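Local coordinates for uncharacterized protein (PDB 4I45), which probably acts as a hydrolase, a hot dog-fold thioesterase of the 4-hydroxybenzoyl-CoA thioesterase family, and binds magnesium, at residues L55-Y60 and Q122-D127; K87-W92 and D109-C114. One frame throughout, in Å; residues are numbered along the deposited sequence.

Interaction 1 (L55-Y60 and Q122-D127); sequences LGFAVY and QPVPAD. With MG (magnesium ion), chain B.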
loop_
_atom_site.group_PDB
_atom_site.type_symbol
_atom_site.label_atom_id
_atom_site.label_comp_id
_atom_site.label_asym_id
_atom_site.label_seq_id
_atom_site.Cartn_x
_atom_site.Cartn_y
_atom_site.Cartn_z
ATOM N N LEU A 55 0.867 -28.203 0.554
ATOM C CA LEU A 55 2.027 -27.480 0.024
ATOM C C LEU A 55 1.617 -26.066 -0.329
ATOM O O LEU A 55 0.454 -25.810 -0.661
ATOM C CB LEU A 55 2.589 -28.153 -1.233
ATOM C CG LEU A 55 3.074 -29.588 -1.025
ATOM C CD1 LEU A 55 3.550 -30.201 -2.337
ATOM C CD2 LEU A 55 4.158 -29.640 0.063
ATOM N N GLY A 56 2.584 -25.143 -0.251
ATOM C CA GLY A 56 2.395 -23.785 -0.744
ATOM C C GLY A 56 3.645 -23.305 -1.388
ATOM O O GLY A 56 4.732 -23.809 -1.151
ATOM N N PHE A 57 3.466 -22.279 -2.210
ATOM C CA PHE A 57 4.607 -21.627 -2.815
ATOM C C PHE A 57 4.994 -20.387 -2.021
ATOM O O PHE A 57 4.137 -19.683 -1.480
ATOM C CB PHE A 57 4.361 -21.220 -4.280
ATOM C CG PHE A 57 4.140 -22.365 -5.199
ATOM C CD1 PHE A 57 4.960 -23.491 -5.150
ATOM C CD2 PHE A 57 3.070 -22.371 -6.074
ATOM C CE1 PHE A 57 4.730 -24.580 -5.972
ATOM C CE2 PHE A 57 2.854 -23.448 -6.900
ATOM C CZ PHE A 57 3.698 -24.553 -6.860
ATOM N N ALA A 58 6.297 -20.150 -1.952
ATOM C CA ALA A 58 6.838 -18.974 -1.313
ATOM C C ALA A 58 7.882 -18.356 -2.222
ATOM O O ALA A 58 8.659 -19.056 -2.845
ATOM C CB ALA A 58 7.476 -19.333 0.016
ATOM N N VAL A 59 7.917 -17.031 -2.243
ATOM C CA VAL A 59 9.015 -16.332 -2.891
ATOM C C VAL A 59 10.234 -16.394 -1.997
ATOM O O VAL A 59 10.225 -15.916 -0.862
ATOM C CB VAL A 59 8.661 -14.880 -3.199
ATOM C CG1 VAL A 59 9.892 -14.077 -3.849
ATOM C CG2 VAL A 59 7.447 -14.825 -4.108
ATOM N N TYR A 60 11.292 -16.986 -2.528
ATOM C CA TYR A 60 12.566 -17.053 -1.846
ATOM C C TYR A 60 13.520 -15.909 -2.243
ATOM O O TYR A 60 14.190 -15.337 -1.390
ATOM C CB TYR A 60 13.164 -18.471 -2.076
ATOM C CG TYR A 60 14.541 -18.651 -1.532
ATOM C CD1 TYR A 60 14.856 -18.251 -0.245
ATOM C CD2 TYR A 60 15.550 -19.205 -2.308
ATOM C CE1 TYR A 60 16.132 -18.436 0.287
ATOM C CE2 TYR A 60 16.838 -19.369 -1.799
ATOM C CZ TYR A 60 17.119 -18.981 -0.493
ATOM O OH TYR A 60 18.388 -19.144 0.004
ATOM N N GLN A 122 9.510 -29.547 -1.038
ATOM C CA GLN A 122 8.857 -30.732 -1.563
ATOM C C GLN A 122 8.652 -30.598 -3.061
ATOM O O GLN A 122 8.528 -29.494 -3.550
ATOM C CB GLN A 122 7.511 -30.972 -0.891
ATOM C CG GLN A 122 7.580 -31.228 0.592
ATOM C CD GLN A 122 8.390 -32.446 0.958
ATOM O OE1 GLN A 122 8.679 -33.317 0.125
ATOM N NE2 GLN A 122 8.783 -32.504 2.212
ATOM N N PRO A 123 8.601 -31.736 -3.788
ATOM C CA PRO A 123 8.443 -31.636 -5.235
ATOM C C PRO A 123 7.137 -30.924 -5.585
ATOM O O PRO A 123 6.145 -31.063 -4.895
ATOM C CB PRO A 123 8.469 -33.097 -5.698
ATOM C CG PRO A 123 9.234 -33.820 -4.608
ATOM C CD PRO A 123 8.798 -33.132 -3.348
ATOM N N VAL A 124 7.174 -30.077 -6.601
ATOM C CA VAL A 124 5.931 -29.516 -7.149
ATOM C C VAL A 124 5.122 -30.667 -7.770
ATOM O O VAL A 124 5.660 -31.397 -8.614
ATOM C CB VAL A 124 6.204 -28.449 -8.227
ATOM C CG1 VAL A 124 4.885 -27.905 -8.754
ATOM C CG2 VAL A 124 7.110 -27.318 -7.659
ATOM N N PRO A 125 3.846 -30.844 -7.351
ATOM C CA PRO A 125 3.063 -31.899 -8.010
ATOM C C PRO A 125 2.822 -31.661 -9.498
ATOM O O PRO A 125 2.743 -30.504 -9.926
ATOM C CB PRO A 125 1.729 -31.931 -7.219
ATOM C CG PRO A 125 2.046 -31.191 -5.908
ATOM C CD PRO A 125 3.060 -30.146 -6.320
ATOM N N ALA A 126 2.721 -32.716 -10.290
ATOM C CA ALA A 126 2.487 -32.599 -11.728
ATOM C C ALA A 126 1.190 -31.850 -12.052
ATOM O O ALA A 126 1.132 -31.053 -12.985
ATOM C CB ALA A 126 2.493 -33.973 -12.374
ATOM N N ASP A 127 0.155 -32.025 -11.233
ATOM C CA ASP A 127 -1.138 -31.439 -11.585
ATOM C C ASP A 127 -1.156 -29.904 -11.603
ATOM O O ASP A 127 -1.776 -29.350 -12.486
ATOM C CB ASP A 127 -2.312 -32.027 -10.783
ATOM C CG ASP A 127 -2.156 -31.923 -9.277
ATOM O OD1 ASP A 127 -2.906 -32.634 -8.565
ATOM O OD2 ASP A 127 -1.313 -31.183 -8.710
HETATM MG MG MG B . -2.928 -33.295 -6.705
HETATM O O HOH W 1 -1.762 -34.946 -7.463
HETATM O O HOH W 2 -4.228 -31.640 -6.215
#

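Interaction 2 (K87-W92 and D109-C114); sequences KYKTLW and DIEMVC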
loop_
_atom_site.group_PDB
_atom_site.type_symbol
_atom_site.label_atom_id
_atom_site.label_comp_id
_atom_site.label_asym_id
_atom_site.label_seq_id
_atom_site.Cartn_x
_atom_site.Cartn_y
_atom_site.Cartn_z
ATOM N N LYS A 87 13.195 -30.212 -8.979
ATOM C CA LYS A 87 11.902 -30.713 -8.485
ATOM C C LYS A 87 11.122 -29.700 -7.653
ATOM O O LYS A 87 9.876 -29.771 -7.558
ATOM C CB LYS A 87 12.130 -31.943 -7.619
ATOM C CG LYS A 87 12.167 -33.266 -8.385
ATOM C CD LYS A 87 12.050 -34.487 -7.445
ATOM C CE LYS A 87 12.161 -35.827 -8.192
ATOM N NZ LYS A 87 11.151 -35.976 -9.292
ATOM N N TYR A 88 11.863 -28.771 -7.049
ATOM C CA TYR A 88 11.363 -27.970 -5.925
ATOM C C TYR A 88 11.077 -26.504 -6.247
ATOM O O TYR A 88 10.310 -25.850 -5.538
ATOM C CB TYR A 88 12.371 -28.046 -4.761
ATOM C CG TYR A 88 12.762 -29.460 -4.397
ATOM C CD1 TYR A 88 11.913 -30.249 -3.672
ATOM C CD2 TYR A 88 13.979 -29.996 -4.810
ATOM C CE1 TYR A 88 12.251 -31.533 -3.350
ATOM C CE2 TYR A 88 14.330 -31.274 -4.495
ATOM C CZ TYR A 88 13.466 -32.035 -3.766
ATOM O OH TYR A 88 13.815 -33.307 -3.460
ATOM N N LYS A 89 11.680 -26.000 -7.322
ATOM C CA LYS A 89 11.786 -24.564 -7.554
ATOM C C LYS A 89 11.298 -24.173 -8.915
ATOM O O LYS A 89 11.472 -24.888 -9.891
ATOM C CB LYS A 89 13.228 -24.097 -7.387
ATOM C CG LYS A 89 13.832 -24.605 -6.086
ATOM C CD LYS A 89 15.069 -23.850 -5.647
ATOM C CE LYS A 89 16.127 -23.728 -6.766
ATOM N NZ LYS A 89 15.887 -22.577 -7.683
ATOM N N THR A 90 10.676 -23.008 -8.933
ATOM C CA THR A 90 10.218 -22.383 -10.141
ATOM C C THR A 90 10.933 -21.026 -10.285
ATOM O O THR A 90 11.016 -20.267 -9.310
ATOM C CB THR A 90 8.685 -22.246 -10.056
ATOM O OG1 THR A 90 8.119 -23.550 -9.827
ATOM C CG2 THR A 90 8.122 -21.670 -11.329
ATOM N N LEU A 91 11.467 -20.772 -11.471
ATOM C CA LEU A 91 12.184 -19.520 -11.762
ATOM C C LEU A 91 11.332 -18.700 -12.714
ATOM O O LEU A 91 10.997 -19.163 -13.797
ATOM C CB LEU A 91 13.516 -19.868 -12.391
ATOM C CG LEU A 91 14.466 -20.794 -11.619
ATOM C CD1 LEU A 91 15.742 -21.054 -12.444
ATOM C CD2 LEU A 91 14.825 -20.237 -10.251
ATOM N N TRP A 92 10.898 -17.537 -12.244
ATOM C CA TRP A 92 9.979 -16.683 -12.988
ATOM C C TRP A 92 10.708 -15.486 -13.546
ATOM O O TRP A 92 11.476 -14.839 -12.809
ATOM C CB TRP A 92 8.887 -16.163 -12.082
ATOM C CG TRP A 92 8.060 -17.254 -11.471
ATOM C CD1 TRP A 92 8.449 -18.217 -10.536
ATOM C CD2 TRP A 92 6.701 -17.559 -11.808
ATOM N NE1 TRP A 92 7.419 -19.048 -10.247
ATOM C CE2 TRP A 92 6.329 -18.721 -10.984
ATOM C CE3 TRP A 92 5.767 -17.015 -12.653
ATOM C CZ2 TRP A 92 5.049 -19.276 -11.011
ATOM C CZ3 TRP A 92 4.478 -17.580 -12.685
ATOM C CH2 TRP A 92 4.131 -18.703 -11.894
ATOM N N ASP A 109 13.629 -11.281 -11.724
ATOM C CA ASP A 109 13.869 -12.729 -11.694
ATOM C C ASP A 109 13.476 -13.176 -10.293
ATOM O O ASP A 109 14.062 -12.785 -9.296
ATOM C CB ASP A 109 15.328 -13.048 -11.948
ATOM C CG ASP A 109 15.763 -12.726 -13.346
ATOM O OD1 ASP A 109 15.118 -13.199 -14.303
ATOM O OD2 ASP A 109 16.781 -12.008 -13.466
ATOM N N ILE A 110 12.443 -14.007 -10.269
ATOM C CA ILE A 110 11.811 -14.464 -9.012
ATOM C C ILE A 110 11.974 -15.984 -8.863
ATOM O O ILE A 110 11.696 -16.722 -9.793
ATOM C CB ILE A 110 10.291 -14.081 -8.952
ATOM C CG1 ILE A 110 10.038 -12.548 -8.775
ATOM C CG2 ILE A 110 9.594 -14.744 -7.784
ATOM C CD1 ILE A 110 10.875 -11.609 -9.487
ATOM N N GLU A 111 12.516 -16.388 -7.724
ATOM C CA GLU A 111 12.639 -17.817 -7.396
ATOM C C GLU A 111 11.609 -18.151 -6.351
ATOM O O GLU A 111 11.618 -17.567 -5.255
ATOM C CB GLU A 111 14.017 -18.191 -6.835
ATOM C CG GLU A 111 15.187 -17.709 -7.660
ATOM C CD GLU A 111 16.523 -18.313 -7.232
ATOM O OE1 GLU A 111 16.595 -18.870 -6.110
ATOM O OE2 GLU A 111 17.497 -18.223 -8.016
ATOM N N MET A 112 10.770 -19.113 -6.707
ATOM C CA MET A 112 9.749 -19.600 -5.794
ATOM C C MET A 112 10.023 -21.056 -5.426
ATOM O O MET A 112 10.416 -21.852 -6.266
ATOM C CB MET A 112 8.364 -19.490 -6.400
ATOM C CG MET A 112 8.021 -18.063 -6.835
ATOM S SD MET A 112 6.258 -17.648 -6.745
ATOM C CE MET A 112 5.869 -17.949 -5.042
ATOM N N VAL A 113 9.837 -21.339 -4.145
ATOM C CA VAL A 113 10.003 -22.691 -3.632
ATOM C C VAL A 113 8.647 -23.248 -3.221
ATOM O O VAL A 113 7.728 -22.541 -2.839
ATOM C CB VAL A 113 10.972 -22.696 -2.460
ATOM C CG1 VAL A 113 12.367 -22.303 -2.962
ATOM C CG2 VAL A 113 10.473 -21.789 -1.332
ATOM N N CYS A 114 8.588 -24.570 -3.264
ATOM C CA CYS A 114 7.408 -25.345 -2.906
ATOM C C CYS A 114 7.713 -26.002 -1.547
ATOM O O CYS A 114 8.651 -26.790 -1.423
ATOM C CB CYS A 114 7.150 -26.379 -3.994
ATOM S SG CYS A 114 5.765 -27.426 -3.681
HETATM O O HOH W 3 7.946 -23.630 -7.030
HETATM O O HOH W 4 14.092 -15.621 -14.164
#

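Interaction 1 (L55-Y60 and Q122-D127)
L55 and F57 press two apolar side chains against the segment Q122-D127, and no hydrogen bond joins the two segments. Here strand 56-66, an outermost strand of the chain's antiparallel sheet, meets the loop leading into helix 126-129. The L55 side chain divides its contacts between its two methyls. L55 CD2 lies 3.7 Å from Q122 CB and also meets Q122 CG, the two side chains crossing at about a right angle. L55 CD1, on the other branch, lies 3.7 Å from the backbone oxygen P123 O and 4.0 Å from P125 CG, L55 and P125 running past each other in opposite senses. F57 holds its CG beside the backbone N (chi1 -64°), and the far end of its ring extends to V124, where both methyls take part: V124 CG2 lies 4.0 Å from F57 CE1 and V124 CG1 is equally near F57 CZ. L49 of helix 43-53 touches L55, F57 and P125.

Polar chemistry lies at the ends. The Q122 chain bends at chi2 (-61°), carrying its amide away from L55, and NE2 is hydrogen-bonded to D116. At the other end D127 OD1 binds the magnesium ion at 2.0 Å, with H53 and two waters as further ligands. The contact thus rests mainly on apolar carbon packing, which lies next to a hydrated metal site: P125 also touches H53, the other protein ligand of the magnesium.

Interaction 2 (K87-W92 and D109-C114)
K87-W92 and D109-C114 pair as antiparallel neighbours of a beta hairpin, their strand axes 4.7 Å apart at closest, with T90 facing M112 and W92 facing I110 as hydrogen-bonded pairs, and K89 facing V113 and L91 facing E111 as non-hydrogen-bonded ones. The bonds of W92 with I110 are short and nearly straight, W92 N to I110 O being 2.7 Å at 178°. Where the strand gives way to loop, C114 N to Y88 O is longer and bent, at 138°.

On the face of T90 and W92, the indole crosses the M112 side chain obliquely. In the M112 conformer described, CG packs 3.6 Å from W92 NE1 and SD lies 4.4 Å from the centroid of the W92 five-membered ring, a Met-aromatic contact; the bend at chi3 (58°) turns CE away from the indole. I110 O sits at the indole edge, in its plane, and the F82 ring and R37 also meet W92.

On the other face, in one E111 conformer, L91 CD2 lies 3.6 Å from E111 CG. K89 NZ stays 4.1 Å from E111 OE1, beyond a salt bridge, and forms a long, weak ion pair with D85.

At the strand end a water donates to D109 OD1, which is salt-bridged to R93, and weakly to W92 O.

The faces therefore differ in chemistry: charges on one may attract weakly through space, whereas the other buries W92 NE1 without a polar partner.

From the N terminus, the chain passes helices 28-40 and 43-53 before entering strand 56-66, the start of which belongs to interaction 1. It then runs through strand 75-85 into the hairpin of strands 89-97 and 106-115, where interaction 2 closes the inner loop. Only afterwards does 122-127 return to 55-60 and close the outer one, so interaction 2 is nested within interaction 1. Their centres are about 8 Å apart, and strand 56-66 lies next to strand 106-115 in the antiparallel sheet: A58 and Y60 bond by backbone to V113 and E111. Together the contacts tie an outermost strand of this chain's sheet, the hairpin and the segment leading into helix 126-129.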